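Local coordinates for GH5 (Bacteroidetes bacterium AC2a, PDB 4YHG), which probably hydrolyses internal beta-1,4-glucosidic bonds of cellulose, as a family 5 endoglucanase, at residues W18-Q23 against K40-Q45; S57-V62 against L329-G334; T73-R78 against W143-K148; N101-G106 against T161-Q166. The protein carries 1 engineered substitution. One frame throughout, in Å; residues are numbered along the deposited sequence.

How the contacts relate
All four contacts belong to one parallel eight-stranded TIM barrel. Contacts 1 and 2 have centres about 8 Å apart and meet at the first, second and eighth strands (16-20, 57-60 and 327-332); N19 OD1 lies 2.7 Å from R59 NH1. Contact 4, about 14 Å from contact 2 between centres, joins the loops that follow strands 97-101 and 157-160. Contact 3 is peripheral, on helix 129-149, yet W143 reaches T161 of contact 4. Along the chain, contact 1 closes before contact 2 opens; contacts 3 and 4 are nested within contact 2, and their segments alternate. Contacts 1, 2 and 4 thus gather distant loops around the bound glucose units, while contact 3 joins parts of the barrel's outer layer.

Contact 1 (W18-Q23 against K40-Q45); sequences WNLGNQ and KAATQQ. With BGC (beta-D-glucopyranose), chain C.
Q23 makes the one hydrogen bond between the two segments, from NE2 to the backbone O of K40 (2.8 Å, with a nearly straight N-H angle of 166°). The acceptor lies in the Q23 amide plane, but the donor stands above the carbonyl plane of K40. A bend at chi2 (91°) turns the amide toward that carbonyl, and OE1 is hydrogen-bonded to H348 ND1, so both ends of the amide are in use. The backbone N of A42 is another donor and bonds instead to E34.

The apolar part is small: L20 CD2 meets A42 CB at 4.2 Å, with H348 also against the leucine and L87 of helix 78-93 against the alanine. These segments are the two ends of the first beta-alpha connection of the TIM barrel, running from strand 16-20 to helix 44-53, for which T43 is the N-cap.

Ligand binding belongs to N22, next to Q23 in the chain. Its ND2 donates to O3 of the chain C glucose (3.0 Å), while OD1 lies 3.4 Å from C2 of that sugar. W37, W331 and N333 pack round the N22 side chain.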
# COMPACT_ATOMS: atom_id res chain seq x y z
N TRP A 18 2.05 2.18 -8.49
CA TRP A 18 3.33 2.67 -8.01
C TRP A 18 3.08 3.66 -6.88
O TRP A 18 2.18 4.48 -6.98
CB TRP A 18 4.01 3.37 -9.17
CG TRP A 18 5.42 3.95 -8.93
CD1 TRP A 18 6.61 3.33 -9.18
CD2 TRP A 18 5.76 5.29 -8.54
NE1 TRP A 18 7.65 4.17 -8.94
CE2 TRP A 18 7.15 5.39 -8.54
CE3 TRP A 18 5.01 6.41 -8.18
CZ2 TRP A 18 7.82 6.55 -8.17
CZ3 TRP A 18 5.67 7.59 -7.83
CH2 TRP A 18 7.05 7.66 -7.84
N ASN A 19 3.89 3.57 -5.81
CA ASN A 19 3.81 4.48 -4.67
C ASN A 19 4.79 5.66 -4.78
O ASN A 19 5.99 5.49 -4.95
CB ASN A 19 4.11 3.75 -3.35
CG ASN A 19 2.95 2.90 -2.85
OD1 ASN A 19 2.15 3.35 -2.02
ND2 ASN A 19 2.88 1.67 -3.32
N LEU A 20 4.26 6.86 -4.66
CA LEU A 20 5.06 8.03 -4.44
C LEU A 20 5.57 7.99 -2.99
O LEU A 20 5.15 8.79 -2.15
CB LEU A 20 4.22 9.28 -4.73
CG LEU A 20 4.94 10.63 -4.71
CD1 LEU A 20 5.98 10.75 -5.81
CD2 LEU A 20 3.92 11.73 -4.85
N GLY A 21 6.45 7.04 -2.69
CA GLY A 21 6.88 6.81 -1.31
C GLY A 21 7.95 7.77 -0.80
O GLY A 21 8.68 8.38 -1.58
N ASN A 22 8.06 7.87 0.52
CA ASN A 22 8.98 8.80 1.18
C ASN A 22 8.88 10.21 0.62
O ASN A 22 9.89 10.87 0.36
CB ASN A 22 10.43 8.30 1.10
CG ASN A 22 10.72 7.13 2.05
OD1 ASN A 22 9.82 6.46 2.60
ND2 ASN A 22 12.00 6.88 2.27
N GLN A 23 7.65 10.66 0.44
CA GLN A 23 7.37 11.92 -0.21
C GLN A 23 6.43 12.64 0.73
O GLN A 23 6.90 13.16 1.73
CB GLN A 23 6.79 11.66 -1.62
CG GLN A 23 6.71 12.87 -2.54
CD GLN A 23 7.94 13.06 -3.40
OE1 GLN A 23 8.72 12.14 -3.59
NE2 GLN A 23 8.13 14.26 -3.89
N LYS A 40 12.85 14.92 -4.31
CA LYS A 40 12.48 16.24 -4.79
C LYS A 40 11.01 16.26 -5.15
O LYS A 40 10.38 15.21 -5.28
CB LYS A 40 13.34 16.66 -5.97
CG LYS A 40 14.83 16.66 -5.64
CD LYS A 40 15.56 17.66 -6.51
CE LYS A 40 17.07 17.68 -6.25
NZ LYS A 40 17.59 19.07 -6.32
N ALA A 41 10.46 17.46 -5.31
CA ALA A 41 9.02 17.67 -5.46
C ALA A 41 8.42 17.02 -6.70
O ALA A 41 8.96 17.18 -7.78
CB ALA A 41 8.74 19.16 -5.48
N ALA A 42 7.30 16.32 -6.55
CA ALA A 42 6.65 15.70 -7.70
C ALA A 42 6.09 16.75 -8.67
O ALA A 42 5.71 17.86 -8.27
CB ALA A 42 5.55 14.75 -7.26
N THR A 43 6.04 16.39 -9.95
CA THR A 43 5.51 17.28 -10.97
C THR A 43 4.52 16.51 -11.85
O THR A 43 4.34 15.28 -11.69
CB THR A 43 6.63 17.85 -11.88
OG1 THR A 43 7.24 16.80 -12.63
CG2 THR A 43 7.70 18.61 -11.06
N GLN A 44 3.87 17.21 -12.77
CA GLN A 44 3.02 16.54 -13.73
C GLN A 44 3.84 15.45 -14.44
O GLN A 44 3.37 14.35 -14.67
CB GLN A 44 2.42 17.55 -14.71
CG GLN A 44 1.43 16.98 -15.73
CD GLN A 44 0.29 16.24 -15.07
OE1 GLN A 44 -0.46 16.82 -14.28
NE2 GLN A 44 0.14 14.97 -15.38
N GLN A 45 5.08 15.77 -14.75
CA GLN A 45 5.96 14.88 -15.48
C GLN A 45 6.19 13.54 -14.77
O GLN A 45 6.36 12.48 -15.40
CB GLN A 45 7.30 15.59 -15.70
CG GLN A 45 7.99 15.21 -16.99
CD GLN A 45 7.23 15.67 -18.23
OE1 GLN A 45 7.33 16.81 -18.62
NE2 GLN A 45 6.45 14.78 -18.85
C2 BGC C . 10.83 3.42 3.64
C3 BGC C . 12.09 3.82 4.46
C4 BGC C . 11.62 4.69 5.64
C5 BGC C . 10.60 3.87 6.47
C6 BGC C . 10.22 4.62 7.73
C1 BGC C . 9.82 2.67 4.54
O2 BGC C . 11.13 2.61 2.49
O3 BGC C . 13.15 4.47 3.71
O4 BGC C . 12.74 5.06 6.46
O5 BGC C . 9.44 3.48 5.69
O6 BGC C . 8.96 4.14 8.20

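Contact 2 (S57-V62 against L329-G334); sequences SVRIPV and LYWDNG. With BGC (beta-D-glucopyranose), chain B; BGC (beta-D-glucopyranose), chain C.
L329 lays its CD2 methyl over the backbone of strand 57-60, 3.6 Å from S57 OG and 3.7 Å from R59 N, with R59 CB close by. S57 OG is bonded to M14 O, so the leucine touches it only by packing. No hydrogen bond crosses this contact: the strand axes approach to 7.7 Å at 45°, too far apart for pairing.

Toward the C-terminal strand ends, the extended R59 side chain brings NH1 to 4.2 Å from W331 CZ3, at the edge of the guanidinium, with the two planes 64° apart. Salt bridges to E160 and E295 and a hydrogen bond to N19 hold this guanidinium. P61 CG also reaches CZ3.

W331 and N333 meet the sugars. With CG anti to the backbone N (chi1 179°), the W331 indole lies against the ligand: C3 of the chain B glucose stands 3.7 Å above one face, toward the rim, and NE1 donates to O2 of the chain C glucose (2.9 Å). N333 ND2 gives the same O2 a second bond (3.2 Å). Cutting the indole back to an alanine is likely to leave the chain B glucose without the ring face at its C3 and the chain C O2 without NE1. D332 OD1 accepts from G334 N in an Asx turn.

Strand 16-20 lies between these strands in the barrel. Strand 57-60 pairs on its other side with 97-101, while V58 faces A91 of helix 78-93; strand 327-332 adjoins 291-296, and L329 touches I99 and Y292 in the barrel interior.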
# COMPACT_ATOMS: atom_id res chain seq x y z
N SER A 57 -2.31 2.70 -11.71
CA SER A 57 -2.73 3.35 -10.47
C SER A 57 -1.54 3.99 -9.78
O SER A 57 -0.40 3.67 -10.10
CB SER A 57 -3.44 2.36 -9.55
OG SER A 57 -2.73 1.13 -9.43
N VAL A 58 -1.81 4.90 -8.85
CA VAL A 58 -0.76 5.51 -8.07
C VAL A 58 -1.26 5.70 -6.66
O VAL A 58 -2.40 6.06 -6.45
CB VAL A 58 -0.27 6.85 -8.68
CG1 VAL A 58 -1.37 7.89 -8.72
CG2 VAL A 58 0.90 7.41 -7.91
N ARG A 59 -0.40 5.42 -5.68
CA ARG A 59 -0.70 5.62 -4.27
C ARG A 59 0.16 6.73 -3.76
O ARG A 59 1.40 6.71 -3.87
CB ARG A 59 -0.46 4.34 -3.48
CG ARG A 59 -0.78 4.39 -1.99
CD ARG A 59 -0.90 2.96 -1.48
NE ARG A 59 -1.08 2.80 -0.05
CZ ARG A 59 -0.09 2.72 0.83
NH1 ARG A 59 1.17 2.85 0.46
NH2 ARG A 59 -0.36 2.50 2.11
N ILE A 60 -0.52 7.73 -3.21
CA ILE A 60 0.13 8.87 -2.62
C ILE A 60 -0.07 8.81 -1.11
O ILE A 60 -1.03 9.36 -0.57
CB ILE A 60 -0.43 10.16 -3.20
CG1 ILE A 60 -0.24 10.15 -4.71
CG2 ILE A 60 0.24 11.35 -2.53
CD1 ILE A 60 -1.07 11.18 -5.43
N PRO A 61 0.84 8.12 -0.41
CA PRO A 61 0.72 8.12 1.04
C PRO A 61 0.96 9.53 1.58
O PRO A 61 1.90 10.23 1.14
CB PRO A 61 1.81 7.15 1.47
CG PRO A 61 2.81 7.24 0.38
CD PRO A 61 2.02 7.39 -0.88
N VAL A 62 0.10 9.95 2.50
CA VAL A 62 0.20 11.27 3.10
C VAL A 62 0.29 11.07 4.61
O VAL A 62 -0.50 10.31 5.19
CB VAL A 62 -1.04 12.13 2.77
CG1 VAL A 62 -0.95 13.50 3.42
CG2 VAL A 62 -1.23 12.29 1.26
N LEU A 329 0.48 -2.29 -5.91
CA LEU A 329 1.27 -1.09 -6.11
C LEU A 329 2.69 -1.20 -5.55
O LEU A 329 2.91 -1.43 -4.34
CB LEU A 329 0.53 0.11 -5.53
CG LEU A 329 -0.84 0.34 -6.22
CD1 LEU A 329 -1.97 -0.40 -5.52
CD2 LEU A 329 -1.20 1.81 -6.29
N TYR A 330 3.66 -1.03 -6.44
CA TYR A 330 5.08 -1.18 -6.04
C TYR A 330 5.52 -0.03 -5.12
O TYR A 330 5.14 1.11 -5.35
CB TYR A 330 5.96 -1.25 -7.27
CG TYR A 330 7.43 -1.22 -6.97
CD1 TYR A 330 8.10 -2.37 -6.55
CD2 TYR A 330 8.15 -0.06 -7.09
CE1 TYR A 330 9.46 -2.35 -6.27
CE2 TYR A 330 9.50 -0.02 -6.79
CZ TYR A 330 10.15 -1.16 -6.39
OH TYR A 330 11.46 -1.13 -6.08
N TRP A 331 6.30 -0.35 -4.09
CA TRP A 331 6.81 0.65 -3.19
C TRP A 331 8.09 1.30 -3.75
O TRP A 331 9.12 0.63 -3.90
CB TRP A 331 7.09 0.03 -1.82
CG TRP A 331 7.65 1.04 -0.85
CD1 TRP A 331 8.95 1.13 -0.41
CD2 TRP A 331 6.95 2.12 -0.24
NE1 TRP A 331 9.09 2.18 0.45
CE2 TRP A 331 7.88 2.82 0.56
CE3 TRP A 331 5.62 2.57 -0.30
CZ2 TRP A 331 7.54 3.94 1.28
CZ3 TRP A 331 5.28 3.66 0.44
CH2 TRP A 331 6.23 4.34 1.23
N ASP A 332 8.01 2.59 -4.08
CA ASP A 332 9.17 3.33 -4.58
C ASP A 332 9.50 4.47 -3.61
O ASP A 332 8.74 5.42 -3.47
CB ASP A 332 8.87 3.85 -5.97
CG ASP A 332 10.07 4.44 -6.64
OD1 ASP A 332 10.81 5.23 -5.99
OD2 ASP A 332 10.27 4.13 -7.84
N ASN A 333 10.62 4.37 -2.92
CA ASN A 333 11.03 5.45 -2.01
C ASN A 333 12.06 6.39 -2.60
O ASN A 333 12.56 7.25 -1.89
CB ASN A 333 11.55 4.86 -0.70
CG ASN A 333 12.81 4.01 -0.89
OD1 ASN A 333 13.43 4.00 -1.96
ND2 ASN A 333 13.18 3.32 0.16
N GLY A 334 12.36 6.26 -3.89
CA GLY A 334 13.31 7.15 -4.58
C GLY A 334 14.79 6.84 -4.40
O GLY A 334 15.64 7.48 -5.01
C2 BGC B . 5.31 1.28 5.23
C3 BGC B . 6.24 2.09 4.28
C4 BGC B . 7.67 1.52 4.44
C5 BGC B . 7.64 0.07 3.98
C6 BGC B . 9.04 -0.53 3.77
C1 BGC B . 5.51 -0.27 5.13
O1 BGC B . 4.91 -0.97 6.25
O2 BGC B . 3.93 1.62 4.97
O3 BGC B . 6.16 3.52 4.54
O4 BGC B . 8.68 2.26 3.75
O5 BGC B . 6.91 -0.65 4.99
O6 BGC B . 9.68 -0.67 5.04
C2 BGC C . 10.83 3.42 3.64
C3 BGC C . 12.09 3.82 4.46
C4 BGC C . 11.62 4.69 5.64
C5 BGC C . 10.60 3.87 6.47
C6 BGC C . 10.22 4.62 7.73
C1 BGC C . 9.82 2.67 4.54
O2 BGC C . 11.13 2.61 2.49
O3 BGC C . 13.15 4.47 3.71
O4 BGC C . 12.74 5.06 6.46
O5 BGC C . 9.44 3.48 5.69
O6 BGC C . 8.96 4.14 8.20

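Contact 3 (T73-R78 against W143-K148); sequences TYAIER and WLQIGK
Q145 NE2 is shared by two backbone carbonyls, Y74 O across the contact (3.0 Å, 166° at the hydrogen) and M141 O of its own helix. On the other end of the same amide, OE1 accepts from I76 N, also at 3.0 Å and still straighter at 170°. One glutamine therefore takes hold of a carbonyl and an N-H that flank A75, in the way a backbone segment would.

The two bonds differ in shape. I76 N comes to OE1 only 18° off the carbonyl plane of the glutamine, whereas NE2 stands well above the carbonyl plane of Y74, although Y74 O itself lies in the Q145 amide plane. The side chain reaches this far because it is extended beyond CG.

Apolar packing lies alongside. The I76 and Q145 side chains lie next to one another, pointing opposite ways: I76 CG1 runs by OE1 at 3.7 Å and its CD1 rests on Q145 CB at 3.8 Å. The same methyl goes on to I146 CG1 at 4.2 Å, and W64 touches both isoleucines.

Together these bonds fasten the loop between strand 57-60 and helix 78-93 to helix 129-149, outside the barrel wall. E77, the N-cap of helix 78-93, follows directly on the clamped residues.

Since donor and acceptor of the amide each face their complement, its orientation is well determined: turned over, it would set NE2 against I76 N and OE1 against Y74 O. The attachment is made by neutral polar groups, without any salt bridge.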
# COMPACT_ATOMS: atom_id res chain seq x y z
N THR A 73 -11.84 20.79 16.22
CA THR A 73 -11.99 20.82 14.75
C THR A 73 -10.90 20.05 13.98
O THR A 73 -11.17 19.50 12.91
CB THR A 73 -12.05 22.27 14.20
OG1 THR A 73 -10.82 22.95 14.47
CG2 THR A 73 -13.20 23.05 14.86
N TYR A 74 -9.69 20.01 14.52
CA TYR A 74 -8.53 19.39 13.85
C TYR A 74 -8.33 19.90 12.42
O TYR A 74 -8.06 19.13 11.51
CB TYR A 74 -8.60 17.85 13.86
CG TYR A 74 -8.70 17.24 15.24
CD1 TYR A 74 -7.56 16.99 16.00
CD2 TYR A 74 -9.93 16.90 15.79
CE1 TYR A 74 -7.65 16.44 17.27
CE2 TYR A 74 -10.03 16.34 17.04
CZ TYR A 74 -8.88 16.11 17.79
OH TYR A 74 -9.01 15.57 19.03
N ALA A 75 -8.42 21.20 12.25
CA ALA A 75 -8.32 21.81 10.94
C ALA A 75 -6.99 21.42 10.29
O ALA A 75 -5.93 21.50 10.91
CB ALA A 75 -8.45 23.33 11.05
N ILE A 76 -7.07 20.97 9.05
CA ILE A 76 -5.89 20.65 8.28
C ILE A 76 -5.39 21.94 7.65
O ILE A 76 -6.17 22.70 7.06
CB ILE A 76 -6.22 19.63 7.17
CG1 ILE A 76 -6.78 18.33 7.77
CG2 ILE A 76 -4.98 19.33 6.31
CD1 ILE A 76 -7.44 17.42 6.76
N GLU A 77 -4.09 22.19 7.75
CA GLU A 77 -3.49 23.39 7.17
C GLU A 77 -3.82 23.37 5.69
O GLU A 77 -3.67 22.34 5.02
CB GLU A 77 -1.99 23.40 7.41
CG GLU A 77 -1.21 24.52 6.75
CD GLU A 77 0.18 24.04 6.33
OE1 GLU A 77 0.98 23.62 7.21
OE2 GLU A 77 0.47 24.05 5.11
N ARG A 78 -4.28 24.51 5.17
CA ARG A 78 -4.87 24.53 3.84
C ARG A 78 -3.81 24.26 2.75
O ARG A 78 -4.10 23.60 1.76
CB ARG A 78 -5.59 25.85 3.59
CG ARG A 78 -6.61 25.82 2.45
CD ARG A 78 -7.05 27.22 2.05
NE ARG A 78 -5.87 28.08 1.96
CZ ARG A 78 -5.45 28.94 2.90
NH1 ARG A 78 -6.13 29.12 4.03
NH2 ARG A 78 -4.35 29.66 2.69
N TRP A 143 -11.05 12.84 8.10
CA TRP A 143 -11.64 12.23 6.92
C TRP A 143 -12.78 13.06 6.37
O TRP A 143 -12.93 13.14 5.15
CB TRP A 143 -12.08 10.77 7.16
CG TRP A 143 -10.97 9.80 6.84
CD1 TRP A 143 -10.36 8.94 7.69
CD2 TRP A 143 -10.31 9.65 5.58
NE1 TRP A 143 -9.38 8.24 7.04
CE2 TRP A 143 -9.33 8.68 5.74
CE3 TRP A 143 -10.45 10.26 4.33
CZ2 TRP A 143 -8.48 8.30 4.70
CZ3 TRP A 143 -9.62 9.87 3.29
CH2 TRP A 143 -8.66 8.90 3.48
N LEU A 144 -13.56 13.70 7.25
CA LEU A 144 -14.59 14.66 6.81
C LEU A 144 -14.00 15.76 5.93
O LEU A 144 -14.57 16.08 4.90
CB LEU A 144 -15.31 15.30 8.01
CG LEU A 144 -16.55 14.62 8.60
CD1 LEU A 144 -17.12 15.47 9.74
CD2 LEU A 144 -17.66 14.38 7.56
N GLN A 145 -12.85 16.33 6.33
CA GLN A 145 -12.22 17.42 5.57
C GLN A 145 -11.65 16.94 4.24
O GLN A 145 -11.82 17.58 3.20
CB GLN A 145 -11.11 18.09 6.37
CG GLN A 145 -11.61 18.90 7.54
CD GLN A 145 -10.49 19.40 8.41
OE1 GLN A 145 -9.81 20.36 8.07
NE2 GLN A 145 -10.28 18.74 9.55
N ILE A 146 -10.96 15.82 4.28
CA ILE A 146 -10.44 15.23 3.05
C ILE A 146 -11.63 14.94 2.10
O ILE A 146 -11.63 15.38 0.95
CB ILE A 146 -9.62 13.96 3.33
CG1 ILE A 146 -8.38 14.31 4.15
CG2 ILE A 146 -9.19 13.28 2.04
CD1 ILE A 146 -7.73 13.11 4.81
N GLY A 147 -12.64 14.24 2.60
CA GLY A 147 -13.86 14.01 1.84
C GLY A 147 -14.48 15.27 1.24
O GLY A 147 -14.87 15.27 0.08
N LYS A 148 -14.55 16.35 2.02
CA LYS A 148 -15.16 17.58 1.53
C LYS A 148 -14.32 18.24 0.46
O LYS A 148 -14.85 18.82 -0.46
CB LYS A 148 -15.43 18.57 2.66
CG LYS A 148 -16.69 18.24 3.45
CD LYS A 148 -16.87 19.17 4.64
CE LYS A 148 -17.78 18.53 5.68
NZ LYS A 148 -18.25 19.51 6.70

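Contact 4 (N101-G106 against T161-Q166); sequences NIHHDG and TLNAIQ. Engineered in segment 161-166: A164 (natural residue Glu). With BGC (beta-D-glucopyranose), chain B.
H103 and N163 form the tight part of this contact. The amide of N163 stacks on the imidazole with planes 22° apart, ND2 lying 3.1 Å above the ring plane and offset toward the rim. Its CG stands anti to the backbone N (chi1 -175°), which carries the amide over the ring. The H103 ring is fixed in its own plane too: N101 ND2, which also bonds E160, donates to ND1 (3.2 Å), and NE2 is hydrogen-bonded to O3 of the chain B glucose (3.0 Å). N101 is itself held through OD1 by V62 N. H103 CD2 rests over the centre of the H104 ring. A leucine in place of H103 would probably leave sugar O3 without this partner and the N163 amide without the flat ring it lies on. Packing is close again at G106, whose CA meets I165 CD1 at 3.6 Å; a side chain at G106 would collide with that methyl.

Three waters bridge the looser side. One accepts from N163 N and lies 2.9 Å from H103 O, to which it can donate; a second accepts from A164 N. A third links H104 ND1 to N163 ND2, whose other hydrogen goes to sugar O2 (2.9 Å, 173°). Next to N163 is the engineered A164, a glutamate in the natural protein; an Asn-Glu pair after the fourth strand is a family 5 feature.

The segments continue strands 97-101 and 157-160, neighbours in the barrel. Behind them, I102 packs on L139, I142 and W143 of helix 129-149, and L162 on W189 and N190 of helix 181-199.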
# COMPACT_ATOMS: atom_id res chain seq x y z
N ASN A 101 -4.32 8.39 1.66
CA ASN A 101 -4.51 7.77 2.96
C ASN A 101 -4.02 8.59 4.16
O ASN A 101 -3.58 9.73 4.03
CB ASN A 101 -3.78 6.40 2.97
CG ASN A 101 -2.26 6.54 3.20
OD1 ASN A 101 -1.75 7.64 3.31
ND2 ASN A 101 -1.56 5.42 3.28
N ILE A 102 -4.13 7.99 5.34
CA ILE A 102 -3.46 8.45 6.54
C ILE A 102 -2.29 7.48 6.74
O ILE A 102 -2.49 6.28 6.96
CB ILE A 102 -4.40 8.40 7.75
CG1 ILE A 102 -5.65 9.27 7.49
CG2 ILE A 102 -3.64 8.84 9.00
CD1 ILE A 102 -6.50 9.52 8.73
N HIS A 103 -1.05 7.99 6.65
CA HIS A 103 0.13 7.11 6.58
C HIS A 103 0.93 7.10 7.89
O HIS A 103 0.50 6.43 8.83
CB HIS A 103 0.98 7.47 5.36
CG HIS A 103 1.90 6.38 4.92
ND1 HIS A 103 1.48 5.29 4.17
CD2 HIS A 103 3.23 6.20 5.11
CE1 HIS A 103 2.50 4.50 3.93
NE2 HIS A 103 3.57 5.02 4.50
N HIS A 104 2.04 7.82 8.00
CA HIS A 104 2.89 7.64 9.19
C HIS A 104 2.32 8.13 10.52
O HIS A 104 2.85 7.79 11.56
CB HIS A 104 4.34 8.11 8.99
CG HIS A 104 5.12 7.17 8.13
ND1 HIS A 104 5.09 5.81 8.30
CD2 HIS A 104 5.92 7.39 7.05
CE1 HIS A 104 5.84 5.22 7.38
NE2 HIS A 104 6.36 6.17 6.62
N ASP A 105 1.23 8.87 10.46
CA ASP A 105 0.44 9.17 11.66
C ASP A 105 0.27 7.90 12.53
O ASP A 105 0.36 7.96 13.76
CB ASP A 105 -0.95 9.72 11.29
CG ASP A 105 -0.88 10.95 10.40
OD1 ASP A 105 -0.62 10.79 9.17
OD2 ASP A 105 -1.11 12.07 10.92
N GLY A 106 0.01 6.77 11.86
CA GLY A 106 -0.19 5.49 12.54
C GLY A 106 1.04 4.61 12.78
O GLY A 106 0.91 3.48 13.29
N THR A 161 -8.34 4.02 4.40
CA THR A 161 -8.62 4.58 5.72
C THR A 161 -7.39 4.85 6.56
O THR A 161 -7.25 5.92 7.14
CB THR A 161 -9.50 3.65 6.56
OG1 THR A 161 -8.92 2.34 6.60
CG2 THR A 161 -10.91 3.58 5.98
N LEU A 162 -6.51 3.85 6.64
CA LEU A 162 -5.32 3.85 7.52
C LEU A 162 -4.22 3.11 6.82
O LEU A 162 -4.48 2.44 5.85
CB LEU A 162 -5.63 3.11 8.82
CG LEU A 162 -6.69 3.78 9.68
CD1 LEU A 162 -7.27 2.78 10.66
CD2 LEU A 162 -6.06 4.96 10.40
N ASN A 163 -3.01 3.18 7.32
CA ASN A 163 -1.92 2.42 6.74
C ASN A 163 -1.63 1.09 7.47
O ASN A 163 -2.37 0.14 7.30
CB ASN A 163 -0.66 3.28 6.63
CG ASN A 163 0.47 2.56 5.92
OD1 ASN A 163 0.24 1.84 4.94
ND2 ASN A 163 1.67 2.75 6.39
N ALA A 164 -0.58 1.03 8.26
CA ALA A 164 -0.11 -0.22 8.87
C ALA A 164 -0.07 -0.01 10.38
O ALA A 164 0.92 0.48 10.94
CB ALA A 164 1.27 -0.61 8.33
N ILE A 165 -1.17 -0.33 11.03
CA ILE A 165 -1.32 -0.02 12.43
C ILE A 165 -0.82 -1.21 13.25
O ILE A 165 -1.07 -2.36 12.89
CB ILE A 165 -2.80 0.30 12.77
CG1 ILE A 165 -3.32 1.45 11.89
CG2 ILE A 165 -2.95 0.67 14.23
CD1 ILE A 165 -2.56 2.77 12.03
N GLN A 166 -0.10 -0.92 14.34
CA GLN A 166 0.57 -1.96 15.14
C GLN A 166 1.09 -1.43 16.48
O GLN A 166 0.98 -0.24 16.75
CB GLN A 166 1.72 -2.59 14.35
CG GLN A 166 2.73 -1.58 13.80
CD GLN A 166 4.15 -2.10 13.79
OE1 GLN A 166 4.58 -2.84 14.70
NE2 GLN A 166 4.91 -1.71 12.78
C2 BGC B . 5.31 1.28 5.23
C3 BGC B . 6.24 2.09 4.28
C4 BGC B . 7.67 1.52 4.44
C5 BGC B . 7.64 0.07 3.98
C6 BGC B . 9.04 -0.53 3.77
C1 BGC B . 5.51 -0.27 5.13
O1 BGC B . 4.91 -0.97 6.25
O2 BGC B . 3.93 1.62 4.97
O3 BGC B . 6.16 3.52 4.54
O4 BGC B . 8.68 2.26 3.75
O5 BGC B . 6.91 -0.65 4.99
O6 BGC B . 9.68 -0.67 5.04
O HOH W 1 -1.72 4.72 9.49
O HOH W 2 0.67 3.29 10.02
O HOH W 3 3.26 4.00 8.86